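PDB 3D4O: dipicolinate synthase subunit A from Bacillus halodurans, which probably acts as the oxidoreductase subunit of dipicolinate synthase, forming the dipicolinic acid of bacterial spores with a nicotinamide dinucleotide cofactor. Local coordinates for residues Y108-M113 / R118-L123; K6-I11 / R22-F27; L18-K23 / D283-L288; L161-V166 / L191-E196. All blocks are in the same frame, centred on the assembly; numbering follows the deposited sequence.

Contact 1 of 4, residues Y108-M113 / R118-L123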
loop_
_atom_site.group_PDB
_atom_site.type_symbol
_atom_site.label_atom_id
_atom_site.label_comp_id
_atom_site.label_asym_id
_atom_site.label_seq_id
_atom_site.Cartn_x
_atom_site.Cartn_y
_atom_site.Cartn_z
ATOM N N TYR C 108 -0.615 -24.736 22.988
ATOM C CA TYR C 108 -0.939 -24.320 24.365
ATOM C C TYR C 108 -2.420 -24.234 24.572
ATOM O O TYR C 108 -2.971 -24.758 25.532
ATOM C CB TYR C 108 -0.392 -22.933 24.696
ATOM C CG TYR C 108 -0.872 -22.395 26.044
ATOM C CD1 TYR C 108 -2.044 -21.652 26.154
ATOM C CD2 TYR C 108 -0.139 -22.611 27.202
ATOM C CE1 TYR C 108 -2.471 -21.162 27.395
ATOM C CE2 TYR C 108 -0.561 -22.130 28.424
ATOM C CZ TYR C 108 -1.717 -21.403 28.517
ATOM O OH TYR C 108 -2.112 -20.936 29.753
ATOM N N LEU C 109 -3.051 -23.519 23.657
ATOM C CA LEU C 109 -4.489 -23.282 23.757
ATOM C C LEU C 109 -5.232 -24.597 23.604
ATOM O O LEU C 109 -6.163 -24.888 24.366
ATOM C CB LEU C 109 -4.964 -22.229 22.732
ATOM C CG LEU C 109 -6.415 -21.776 22.914
ATOM C CD1 LEU C 109 -6.598 -21.300 24.371
ATOM C CD2 LEU C 109 -6.805 -20.707 21.903
ATOM N N ASN C 110 -4.783 -25.391 22.640
ATOM C CA ASN C 110 -5.403 -26.702 22.360
ATOM C C ASN C 110 -5.286 -27.635 23.557
ATOM O O ASN C 110 -6.150 -28.477 23.807
ATOM C CB ASN C 110 -4.782 -27.404 21.146
ATOM C CG ASN C 110 -5.158 -26.760 19.834
ATOM O OD1 ASN C 110 -4.425 -26.882 18.850
ATOM N ND2 ASN C 110 -6.296 -26.064 19.804
ATOM N N GLN C 111 -4.201 -27.455 24.297
ATOM C CA GLN C 111 -3.915 -28.280 25.478
ATOM C C GLN C 111 -4.797 -27.877 26.640
ATOM O O GLN C 111 -5.163 -28.719 27.472
ATOM C CB GLN C 111 -2.442 -28.181 25.892
ATOM N N CYS C 112 -5.138 -26.594 26.713
ATOM C CA CYS C 112 -5.971 -26.115 27.829
ATOM C C CYS C 112 -7.344 -26.685 27.685
ATOM O O CYS C 112 -7.948 -27.177 28.633
ATOM C CB CYS C 112 -6.133 -24.591 27.832
ATOM S SG CYS C 112 -4.685 -23.643 28.337
HETATM N N MSE C 113 -7.821 -26.584 26.456
HETATM C CA MSE C 113 -9.168 -27.011 26.090
HETATM C C MSE C 113 -9.297 -28.474 26.305
HETATM O O MSE C 113 -10.321 -28.959 26.779
HETATM C CB MSE C 113 -9.467 -26.722 24.620
HETATM C CG MSE C 113 -9.523 -25.249 24.274
HETATM SE SE MSE C 113 -10.791 -24.298 25.377
HETATM C CE MSE C 113 -9.676 -23.776 26.855
ATOM N N ARG C 118 -13.303 -28.349 27.501
ATOM C CA ARG C 118 -14.124 -27.258 26.944
ATOM C C ARG C 118 -14.021 -27.214 25.431
ATOM O O ARG C 118 -12.976 -27.509 24.844
ATOM C CB ARG C 118 -13.727 -25.896 27.529
ATOM C CG ARG C 118 -14.047 -25.737 29.001
ATOM C CD ARG C 118 -15.548 -25.692 29.232
ATOM N NE ARG C 118 -15.889 -25.635 30.651
ATOM C CZ ARG C 118 -15.859 -26.687 31.460
ATOM N NH1 ARG C 118 -15.458 -27.863 31.002
ATOM N NH2 ARG C 118 -16.195 -26.561 32.733
ATOM N N THR C 119 -15.141 -26.866 24.814
ATOM C CA THR C 119 -15.228 -26.786 23.349
ATOM C C THR C 119 -14.558 -25.531 22.855
ATOM O O THR C 119 -14.686 -24.463 23.434
ATOM C CB THR C 119 -16.686 -26.837 22.861
ATOM O OG1 THR C 119 -17.237 -28.129 23.171
ATOM C CG2 THR C 119 -16.772 -26.604 21.355
ATOM N N LEU C 120 -13.827 -25.695 21.765
ATOM C CA LEU C 120 -13.128 -24.600 21.114
ATOM C C LEU C 120 -13.529 -24.480 19.665
ATOM O O LEU C 120 -13.466 -25.437 18.894
ATOM C CB LEU C 120 -11.620 -24.818 21.188
ATOM C CG LEU C 120 -10.708 -23.833 20.472
ATOM C CD1 LEU C 120 -10.754 -22.446 21.118
ATOM C CD2 LEU C 120 -9.302 -24.400 20.478
ATOM N N VAL C 121 -13.945 -23.270 19.322
ATOM C CA VAL C 121 -14.312 -22.918 17.970
ATOM C C VAL C 121 -13.283 -21.968 17.375
ATOM O O VAL C 121 -13.065 -20.862 17.834
ATOM C CB VAL C 121 -15.709 -22.293 17.918
ATOM C CG1 VAL C 121 -16.021 -21.836 16.501
ATOM C CG2 VAL C 121 -16.736 -23.290 18.397
ATOM N N LYS C 122 -12.649 -22.453 16.329
ATOM C CA LYS C 122 -11.657 -21.712 15.590
ATOM C C LYS C 122 -12.350 -21.187 14.349
ATOM O O LYS C 122 -12.527 -21.918 13.361
ATOM C CB LYS C 122 -10.486 -22.624 15.211
ATOM C CG LYS C 122 -9.626 -23.064 16.392
ATOM C CD LYS C 122 -8.606 -24.108 15.976
ATOM C CE LYS C 122 -9.171 -25.534 16.012
ATOM N NZ LYS C 122 -9.402 -26.034 17.404
ATOM N N LEU C 123 -12.730 -19.917 14.410
ATOM C CA LEU C 123 -13.513 -19.299 13.344
ATOM C C LEU C 123 -12.835 -19.337 11.997
ATOM O O LEU C 123 -13.516 -19.348 10.954
ATOM C CB LEU C 123 -13.921 -17.849 13.689
ATOM C CG LEU C 123 -14.871 -17.739 14.907
ATOM C CD1 LEU C 123 -15.197 -16.269 15.210
ATOM C CD2 LEU C 123 -16.173 -18.579 14.732
#

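Contact 2 of 4, residues K6-I11 / R22-F27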
loop_
_atom_site.group_PDB
_atom_site.type_symbol
_atom_site.label_atom_id
_atom_site.label_comp_id
_atom_site.label_asym_id
_atom_site.label_seq_id
_atom_site.Cartn_x
_atom_site.Cartn_y
_atom_site.Cartn_z
ATOM N N LYS C 6 -27.331 -14.227 28.382
ATOM C CA LYS C 6 -26.030 -14.819 28.066
ATOM C C LYS C 6 -24.924 -13.912 28.546
ATOM O O LYS C 6 -25.051 -12.704 28.521
ATOM C CB LYS C 6 -25.923 -15.194 26.591
ATOM C CG LYS C 6 -26.852 -16.369 26.310
ATOM C CD LYS C 6 -26.507 -17.174 25.060
ATOM C CE LYS C 6 -27.157 -18.566 25.160
ATOM N NZ LYS C 6 -26.678 -19.553 24.136
ATOM N N HIS C 7 -23.883 -14.526 29.081
ATOM C CA HIS C 7 -22.739 -13.796 29.603
ATOM C C HIS C 7 -21.488 -14.224 28.899
ATOM O O HIS C 7 -21.106 -15.390 28.944
ATOM C CB HIS C 7 -22.624 -13.991 31.114
ATOM C CG HIS C 7 -21.353 -13.456 31.707
ATOM N ND1 HIS C 7 -20.684 -12.371 31.184
ATOM C CD2 HIS C 7 -20.680 -13.806 32.828
ATOM C CE1 HIS C 7 -19.625 -12.111 31.930
ATOM N NE2 HIS C 7 -19.602 -12.963 32.936
ATOM N N VAL C 8 -20.868 -13.266 28.221
ATOM C CA VAL C 8 -19.628 -13.520 27.497
ATOM C C VAL C 8 -18.480 -12.636 27.991
ATOM O O VAL C 8 -18.656 -11.490 28.395
ATOM C CB VAL C 8 -19.779 -13.377 25.927
ATOM C CG1 VAL C 8 -21.125 -13.924 25.449
ATOM C CG2 VAL C 8 -19.633 -11.944 25.472
ATOM N N VAL C 9 -17.298 -13.233 27.991
ATOM C CA VAL C 9 -16.087 -12.510 28.318
ATOM C C VAL C 9 -15.320 -12.362 27.016
ATOM O O VAL C 9 -15.103 -13.323 26.276
ATOM C CB VAL C 9 -15.229 -13.176 29.424
ATOM C CG1 VAL C 9 -14.752 -14.547 29.017
ATOM C CG2 VAL C 9 -14.028 -12.291 29.772
ATOM N N ILE C 10 -14.993 -11.109 26.749
ATOM C CA ILE C 10 -14.233 -10.683 25.603
ATOM C C ILE C 10 -12.895 -10.238 26.129
ATOM O O ILE C 10 -12.788 -9.276 26.873
ATOM C CB ILE C 10 -14.935 -9.526 24.850
ATOM C CG1 ILE C 10 -16.318 -9.960 24.339
ATOM C CG2 ILE C 10 -14.106 -9.048 23.666
ATOM C CD1 ILE C 10 -16.974 -8.967 23.346
ATOM N N ILE C 11 -11.872 -10.959 25.702
ATOM C CA ILE C 11 -10.506 -10.776 26.187
ATOM C C ILE C 11 -9.601 -10.398 25.050
ATOM O O ILE C 11 -9.366 -11.183 24.136
ATOM C CB ILE C 11 -9.993 -12.072 26.832
ATOM C CG1 ILE C 11 -11.004 -12.561 27.883
ATOM C CG2 ILE C 11 -8.626 -11.857 27.504
ATOM C CD1 ILE C 11 -10.596 -13.848 28.578
ATOM N N ARG C 22 -19.805 -4.075 20.008
ATOM C CA ARG C 22 -20.977 -3.245 19.708
ATOM C C ARG C 22 -22.223 -4.061 19.409
ATOM O O ARG C 22 -23.298 -3.797 19.938
ATOM C CB ARG C 22 -20.705 -2.292 18.533
ATOM N N LYS C 23 -22.062 -5.062 18.562
ATOM C CA LYS C 23 -23.192 -5.862 18.137
ATOM C C LYS C 23 -23.738 -6.675 19.288
ATOM O O LYS C 23 -24.946 -6.717 19.507
ATOM C CB LYS C 23 -22.844 -6.764 16.948
ATOM C CG LYS C 23 -24.123 -7.345 16.336
ATOM C CD LYS C 23 -23.960 -7.812 14.899
ATOM C CE LYS C 23 -25.353 -8.068 14.281
ATOM N NZ LYS C 23 -25.349 -8.715 12.923
ATOM N N LEU C 24 -22.842 -7.312 20.024
ATOM C CA LEU C 24 -23.259 -8.133 21.168
ATOM C C LEU C 24 -24.033 -7.285 22.176
ATOM O O LEU C 24 -25.004 -7.721 22.784
ATOM C CB LEU C 24 -22.067 -8.846 21.834
ATOM C CG LEU C 24 -21.693 -10.236 21.274
ATOM C CD1 LEU C 24 -21.914 -10.374 19.765
ATOM C CD2 LEU C 24 -20.247 -10.587 21.664
ATOM N N SER C 25 -23.597 -6.048 22.324
ATOM C CA SER C 25 -24.252 -5.103 23.243
ATOM C C SER C 25 -25.705 -4.881 22.835
ATOM O O SER C 25 -26.645 -4.966 23.648
ATOM C CB SER C 25 -23.552 -3.736 23.227
ATOM O OG SER C 25 -24.086 -2.902 24.245
ATOM N N THR C 26 -25.875 -4.614 21.550
ATOM C CA THR C 26 -27.199 -4.265 21.034
ATOM C C THR C 26 -28.145 -5.432 21.142
ATOM O O THR C 26 -29.348 -5.243 21.214
ATOM C CB THR C 26 -27.183 -3.778 19.573
ATOM O OG1 THR C 26 -26.681 -4.824 18.749
ATOM C CG2 THR C 26 -26.305 -2.522 19.399
ATOM N N PHE C 27 -27.587 -6.632 21.185
ATOM C CA PHE C 27 -28.397 -7.866 21.277
ATOM C C PHE C 27 -28.632 -8.291 22.711
ATOM O O PHE C 27 -29.051 -9.412 22.987
ATOM C CB PHE C 27 -27.793 -8.999 20.458
ATOM C CG PHE C 27 -28.071 -8.887 18.991
ATOM C CD1 PHE C 27 -27.656 -7.791 18.271
ATOM C CD2 PHE C 27 -28.693 -9.901 18.320
ATOM C CE1 PHE C 27 -27.898 -7.702 16.913
ATOM C CE2 PHE C 27 -28.933 -9.811 16.968
ATOM C CZ PHE C 27 -28.533 -8.714 16.270
#

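Contact 3 of 4, residues L18-K23 / D283-L288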
loop_
_atom_site.group_PDB
_atom_site.type_symbol
_atom_site.label_atom_id
_atom_site.label_comp_id
_atom_site.label_asym_id
_atom_site.label_seq_id
_atom_site.Cartn_x
_atom_site.Cartn_y
_atom_site.Cartn_z
ATOM N N LEU C 18 -14.026 -4.205 18.306
ATOM C CA LEU C 18 -14.923 -3.089 18.603
ATOM C C LEU C 18 -16.286 -3.335 17.935
ATOM O O LEU C 18 -17.324 -2.955 18.476
ATOM C CB LEU C 18 -14.349 -1.729 18.153
ATOM C CG LEU C 18 -13.067 -1.251 18.848
ATOM C CD1 LEU C 18 -12.564 0.035 18.206
ATOM C CD2 LEU C 18 -13.288 -1.067 20.324
ATOM N N GLU C 19 -16.262 -4.004 16.782
ATOM C CA GLU C 19 -17.503 -4.288 16.027
ATOM C C GLU C 19 -18.275 -5.394 16.723
ATOM O O GLU C 19 -19.501 -5.420 16.767
ATOM C CB GLU C 19 -17.196 -4.730 14.588
ATOM C CG GLU C 19 -16.532 -3.696 13.745
ATOM C CD GLU C 19 -17.284 -2.396 13.702
ATOM O OE1 GLU C 19 -18.547 -2.403 13.677
ATOM O OE2 GLU C 19 -16.588 -1.364 13.668
ATOM N N ILE C 20 -17.513 -6.309 17.275
ATOM C CA ILE C 20 -18.075 -7.455 18.001
ATOM C C ILE C 20 -18.683 -6.950 19.300
ATOM O O ILE C 20 -19.810 -7.287 19.636
ATOM C CB ILE C 20 -17.002 -8.556 18.305
ATOM C CG1 ILE C 20 -16.372 -9.070 16.997
ATOM C CG2 ILE C 20 -17.635 -9.730 19.095
ATOM C CD1 ILE C 20 -15.204 -10.024 17.200
ATOM N N ILE C 21 -17.951 -6.090 19.997
ATOM C CA ILE C 21 -18.427 -5.568 21.295
ATOM C C ILE C 21 -19.758 -4.831 21.089
ATOM O O ILE C 21 -20.716 -4.992 21.854
ATOM C CB ILE C 21 -17.426 -4.601 21.964
ATOM C CG1 ILE C 21 -16.137 -5.325 22.365
ATOM C CG2 ILE C 21 -18.029 -3.994 23.245
ATOM C CD1 ILE C 21 -15.009 -4.366 22.762
ATOM N N ARG C 22 -19.805 -4.075 20.008
ATOM C CA ARG C 22 -20.977 -3.245 19.708
ATOM C C ARG C 22 -22.223 -4.061 19.409
ATOM O O ARG C 22 -23.298 -3.797 19.938
ATOM C CB ARG C 22 -20.705 -2.292 18.533
ATOM N N LYS C 23 -22.062 -5.062 18.562
ATOM C CA LYS C 23 -23.192 -5.862 18.137
ATOM C C LYS C 23 -23.738 -6.675 19.288
ATOM O O LYS C 23 -24.946 -6.717 19.507
ATOM C CB LYS C 23 -22.844 -6.764 16.948
ATOM C CG LYS C 23 -24.123 -7.345 16.336
ATOM C CD LYS C 23 -23.960 -7.812 14.899
ATOM C CE LYS C 23 -25.353 -8.068 14.281
ATOM N NZ LYS C 23 -25.349 -8.715 12.923
ATOM N N ASP C 283 -21.314 -10.840 13.173
ATOM C CA ASP C 283 -22.489 -11.488 12.580
ATOM C C ASP C 283 -22.518 -12.988 12.861
ATOM O O ASP C 283 -23.560 -13.547 13.189
ATOM C CB ASP C 283 -22.517 -11.304 11.068
ATOM C CG ASP C 283 -22.932 -9.907 10.647
ATOM O OD1 ASP C 283 -23.574 -9.198 11.446
ATOM O OD2 ASP C 283 -22.631 -9.541 9.492
ATOM N N VAL C 284 -21.375 -13.634 12.702
ATOM C CA VAL C 284 -21.322 -15.090 12.877
ATOM C C VAL C 284 -21.439 -15.430 14.358
ATOM O O VAL C 284 -22.117 -16.413 14.760
ATOM C CB VAL C 284 -20.073 -15.743 12.204
ATOM C CG1 VAL C 284 -18.780 -15.335 12.877
ATOM C CG2 VAL C 284 -20.223 -17.259 12.253
ATOM N N LEU C 285 -20.865 -14.550 15.174
ATOM C CA LEU C 285 -20.810 -14.783 16.621
ATOM C C LEU C 285 -22.214 -14.685 17.226
ATOM O O LEU C 285 -22.597 -15.471 18.121
ATOM C CB LEU C 285 -19.810 -13.842 17.327
ATOM C CG LEU C 285 -18.323 -14.210 17.171
ATOM C CD1 LEU C 285 -17.361 -13.103 17.631
ATOM C CD2 LEU C 285 -18.095 -15.487 17.959
ATOM N N VAL C 286 -22.970 -13.713 16.732
ATOM C CA VAL C 286 -24.337 -13.506 17.217
ATOM C C VAL C 286 -25.133 -14.780 16.961
ATOM O O VAL C 286 -25.856 -15.275 17.823
ATOM C CB VAL C 286 -25.036 -12.309 16.525
ATOM C CG1 VAL C 286 -26.523 -12.483 16.591
ATOM C CG2 VAL C 286 -24.617 -10.983 17.157
ATOM N N LYS C 287 -24.926 -15.341 15.779
ATOM C CA LYS C 287 -25.642 -16.560 15.356
ATOM C C LYS C 287 -25.242 -17.780 16.175
ATOM O O LYS C 287 -26.091 -18.537 16.637
ATOM C CB LYS C 287 -25.409 -16.837 13.873
ATOM N N LEU C 288 -23.941 -17.923 16.383
ATOM C CA LEU C 288 -23.361 -19.080 17.091
ATOM C C LEU C 288 -23.697 -19.083 18.559
ATOM O O LEU C 288 -23.972 -20.127 19.151
ATOM C CB LEU C 288 -21.840 -19.147 16.898
ATOM C CG LEU C 288 -21.441 -19.465 15.450
ATOM C CD1 LEU C 288 -19.929 -19.320 15.130
ATOM C CD2 LEU C 288 -21.957 -20.869 15.131
#

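Contact 4 of 4, residues L161-V166 / L191-E196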
loop_
_atom_site.group_PDB
_atom_site.type_symbol
_atom_site.label_atom_id
_atom_site.label_comp_id
_atom_site.label_asym_id
_atom_site.label_seq_id
_atom_site.Cartn_x
_atom_site.Cartn_y
_atom_site.Cartn_z
ATOM N N LEU C 161 3.083 -18.251 -2.975
ATOM C CA LEU C 161 3.311 -19.664 -2.643
ATOM C C LEU C 161 2.058 -20.148 -1.945
ATOM O O LEU C 161 1.689 -19.641 -0.880
ATOM C CB LEU C 161 4.527 -19.841 -1.751
ATOM C CG LEU C 161 5.823 -19.263 -2.321
ATOM C CD1 LEU C 161 6.982 -19.504 -1.347
ATOM C CD2 LEU C 161 6.173 -19.792 -3.706
ATOM N N GLY C 162 1.369 -21.048 -2.633
ATOM C CA GLY C 162 0.127 -21.652 -2.158
ATOM C C GLY C 162 -1.093 -21.109 -2.850
ATOM O O GLY C 162 -1.186 -19.909 -3.115
ATOM N N LEU C 163 -2.011 -22.006 -3.203
ATOM C CA LEU C 163 -3.237 -21.567 -3.809
ATOM C C LEU C 163 -4.430 -22.039 -2.959
ATOM O O LEU C 163 -5.446 -22.551 -3.451
ATOM C CB LEU C 163 -3.370 -21.956 -5.267
ATOM C CG LEU C 163 -4.479 -21.111 -5.907
ATOM C CD1 LEU C 163 -3.929 -19.820 -6.592
ATOM C CD2 LEU C 163 -5.222 -21.920 -6.900
ATOM N N GLY C 164 -4.258 -21.855 -1.661
ATOM C CA GLY C 164 -5.341 -22.090 -0.718
ATOM C C GLY C 164 -6.294 -20.897 -0.709
ATOM O O GLY C 164 -6.302 -20.057 -1.634
ATOM N N ARG C 165 -7.052 -20.793 0.373
ATOM C CA ARG C 165 -8.101 -19.765 0.489
ATOM C C ARG C 165 -7.533 -18.370 0.400
ATOM O O ARG C 165 -8.127 -17.475 -0.199
ATOM C CB ARG C 165 -8.930 -19.955 1.775
ATOM C CG ARG C 165 -9.651 -21.339 1.840
ATOM C CD ARG C 165 -10.110 -21.751 3.237
ATOM N NE ARG C 165 -9.055 -21.595 4.240
ATOM C CZ ARG C 165 -9.219 -21.786 5.546
ATOM N NH1 ARG C 165 -10.382 -22.173 6.033
ATOM N NH2 ARG C 165 -8.211 -21.577 6.369
ATOM N N VAL C 166 -6.349 -18.172 0.946
ATOM C CA VAL C 166 -5.795 -16.836 0.935
ATOM C C VAL C 166 -5.002 -16.549 -0.344
ATOM O O VAL C 166 -5.081 -15.457 -0.953
ATOM C CB VAL C 166 -4.859 -16.625 2.108
ATOM C CG1 VAL C 166 -4.177 -15.248 1.991
ATOM C CG2 VAL C 166 -5.651 -16.778 3.455
ATOM N N LEU C 191 -2.461 -26.361 -9.762
ATOM C CA LEU C 191 -1.532 -25.859 -10.789
ATOM C C LEU C 191 -2.337 -25.585 -12.061
ATOM O O LEU C 191 -2.083 -24.628 -12.807
ATOM C CB LEU C 191 -0.406 -26.857 -11.065
ATOM C CG LEU C 191 0.545 -27.082 -9.896
ATOM C CD1 LEU C 191 1.429 -28.344 -10.143
ATOM C CD2 LEU C 191 1.393 -25.795 -9.587
ATOM N N ALA C 192 -3.350 -26.413 -12.250
ATOM C CA ALA C 192 -4.259 -26.270 -13.395
ATOM C C ALA C 192 -5.029 -24.973 -13.245
ATOM O O ALA C 192 -5.183 -24.214 -14.196
ATOM C CB ALA C 192 -5.230 -27.413 -13.485
ATOM N N ARG C 193 -5.511 -24.742 -12.020
ATOM C CA ARG C 193 -6.323 -23.560 -11.699
ATOM C C ARG C 193 -5.520 -22.277 -11.921
ATOM O O ARG C 193 -6.009 -21.282 -12.483
ATOM C CB ARG C 193 -6.862 -23.643 -10.263
ATOM C CG ARG C 193 -7.790 -22.490 -9.783
ATOM C CD ARG C 193 -8.970 -22.163 -10.709
ATOM N NE ARG C 193 -9.943 -23.241 -10.727
ATOM C CZ ARG C 193 -10.862 -23.385 -11.655
ATOM N NH1 ARG C 193 -10.886 -22.567 -12.680
ATOM N NH2 ARG C 193 -11.683 -24.408 -11.603
ATOM N N ILE C 194 -4.285 -22.296 -11.457
ATOM C CA ILE C 194 -3.382 -21.145 -11.633
ATOM C C ILE C 194 -3.283 -20.760 -13.126
ATOM O O ILE C 194 -3.292 -19.600 -13.503
ATOM C CB ILE C 194 -1.942 -21.453 -11.082
ATOM C CG1 ILE C 194 -1.962 -21.606 -9.553
ATOM C CG2 ILE C 194 -0.946 -20.346 -11.500
ATOM C CD1 ILE C 194 -0.862 -22.541 -8.964
ATOM N N ALA C 195 -3.191 -21.772 -13.954
ATOM C CA ALA C 195 -3.058 -21.614 -15.406
ATOM C C ALA C 195 -4.343 -21.006 -15.915
ATOM O O ALA C 195 -4.344 -20.021 -16.676
ATOM C CB ALA C 195 -2.822 -22.954 -16.083
ATOM N N GLU C 196 -5.441 -21.617 -15.484
ATOM C CA GLU C 196 -6.762 -21.111 -15.867
ATOM C C GLU C 196 -6.953 -19.649 -15.470
ATOM O O GLU C 196 -7.626 -18.894 -16.129
ATOM C CB GLU C 196 -7.890 -21.965 -15.283
ATOM C CG GLU C 196 -9.275 -21.482 -15.635
ATOM C CD GLU C 196 -9.765 -20.385 -14.711
ATOM O OE1 GLU C 196 -9.413 -20.383 -13.514
ATOM O OE2 GLU C 196 -10.511 -19.524 -15.178
#

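Contact 1 of 4, residues Y108-M113 / R118-L123
Met113, a selenomethionine, lays its CG against CB of Leu120 at 3.8 Å. The two side chains cross at about a right angle. CD2 of Leu120 lies almost as near to that CG, so the leucine meets the methionine with both its stem and one branch. The Met113 chain bends at chi2 and chi3 (-55° and 90°). This turns its SE atom back toward Arg118, 4.0 Å from CB of that residue. Leu120 has a second neighbour on the helix: its CD2 touches ND2 of Asn110 at 3.5 Å, an amide nitrogen against a methyl. Leu109 adds a looser contact, CD2 to CD1 of Leu120 at 4.4 Å.

The backbones join at one place. N of Arg118 donates to O of Met113 at 3.1 Å, with an N-H...O angle of 151°. The bond ties the chain where it reverses after the helix. The Arg118 side chain then leads away, and its NE bonds Thr94.

The pair is the second half of a beta-alpha-beta unit made of strand 99-102, helix 107-116 and strand 119-122. Strand 119-122 is the edge strand of its parallel sheet within the chain. Val100 of strand 99-102 touches both Met113 and Leu120, and Ile91 of helix 88-92 touches Met113 and Arg118.

Contact 2 of 4, residues K6-I11 / R22-F27
Strand 7-11 runs past the last turn of helix 15-26, and the backbones stay well apart. The nearest CA atoms, those of Val8 and Leu24, are 9.1 Å from each other. Side chains alone fill the gap. Val8 and Ile10 alternate with His7 and Val9 along the strand, so both direct their CB atoms toward the helix. Leu24 answers from the helix with a single methyl. Its CD2 lies 4.0 Å from CD1 of Ile10 and 4.1 Å from CG2 of Val8. That methyl therefore bridges two side chains of the same strand face. Ile10 reaches it with an extended end (chi2 -169°), which carries CD1 out from the sheet. Val8 meets Leu24 at about a right angle. All three residues are buried, and the contact is wholly apolar.

This is the first half of a beta-alpha-beta unit, strand 7-11, helix 15-26 and strand 30-34, in a parallel sheet with strand order 3-2-1-4-5-6, as in a Rossmann fold. Leu24 also touches Ile31 and Leu63, on the strands that flank strand 7-11.

The helix ends here. O of Lys23 accepts from N of Phe27 at 3.1 Å and from OG1 of Thr26 at 2.7 Å. The hydroxyl comes in tilted 20° from the carbonyl plane. Phe27 is the first residue to leave helical angles, and its ring packs on Val286 of helix 274-289. Leu24 touches the same valine.

Contact 3 of 4, residues L18-K23 / D283-L288
Ile20 and Leu285 form the close-packed side of this helix pair. CD1 of Leu285 sits 3.7 Å from CG2 of Ile20 and 3.8 Å from its CD1. One leucine methyl thus meets both methyls of the isoleucine. Both residues are buried, and both also touch Leu63 of strand 61-63, so the apolar side faces the sheet. Val286 continues the packing, with CG2 at 3.8 Å from CG of Lys23.

The other side is polar and nearer to solvent. Lys23 points its CB toward helix 274-289. Its CG is anti to the backbone N (chi1 -167°), and the chain beyond is extended. It crosses Val286 at about a right angle, so its methylenes lie on the valine while the amine goes on to the exposed Asp283. NZ of Lys23 forms a salt bridge with OD1 of Asp283. The modelled separation of 2.4 Å is very short, so its exact length is doubtful. Glu19, one turn earlier, pairs with Arg279 of the same partner helix.

The helix segments 18-23 and 283-288 run in roughly the same direction, with a crossing angle of -41° and axes 9.9 Å apart. They come from opposite ends of the chain. Helix 274-289, late in the chain, packs back against helix 15-26 and the sheet that holds strand 7-11.

The chemistry is that of an amphipathic helix interface. Leucine, isoleucine and valine provide the buried contact. Lysine and aspartate pair at its more open side, where the opposite charges probably help fix how the helices lie alongside.

Contact 4 of 4, residues L161-V166 / L191-E196
Arg193 and Ile194 take up Leu163 between them, and the helix brings them there in turn. At the start of segment 191-196, Leu191 directs its CB away from the loop and packs instead on Ala185 and Pro201 of the neighbouring strands. Arg193 is the first to touch. Its CG lies 3.9 Å from CD2 of Leu163, with its CB a little farther off. The contact is made by the base of the arginine, and the two side chains cross at about a right angle. The chain then bends at chi2 and chi3 (51° and 68°), which carries the guanidinium away from the loop.

Ile194 follows, and it uses the other leucine branch. Its CG1 stands 4.0 Å from CD1 of Leu163, and the two side chains slide past each other in opposite directions. With CG of Leu163 anti to the backbone N, the branch point faces the helix, and CD2 goes to Arg193 while CD1 goes to Ile194.

Leu163 lies in the turn after strand 157-161, between Gly162 and Gly164. These glycines fit a GxGxxG pattern of the Rossmann type, in a strand-turn-helix that in relatives meets the dinucleotide. Gly162 has a positive phi (105°), and its backbone angles leave no room for a CB beside the carbonyl O of the residue before. Leu163 and Ile194 also share Val183 of strand 180-185.

Glu196 closes the segment. Its OE1 receives NH1 of Arg193 at 2.8 Å in a salt bridge. The carboxylate oxygen lies in the guanidinium plane, but the nitrogen arrives from above the carboxylate plane.

How the contacts relate
Contacts 2, 1 and 4 follow one another along the chain, and contact 3 joins its two ends. Contacts 1 and 4 are nested inside the loop that contact 3 closes. Contacts 2 and 3 have centres about 7 Å apart and share helix 15-26. Contact 1 reaches the same parallel sheet as contact 2, with centres about 20 Å apart. Leu123 of contact 1 packs on Leu285 and Leu288 of contact 3. Contact 4 lies against the other Rossmann-like sheet, its centre about 38 Å from that of contact 2. Helix 274-289 thus returns the chain from the second domain to the first, linking the two.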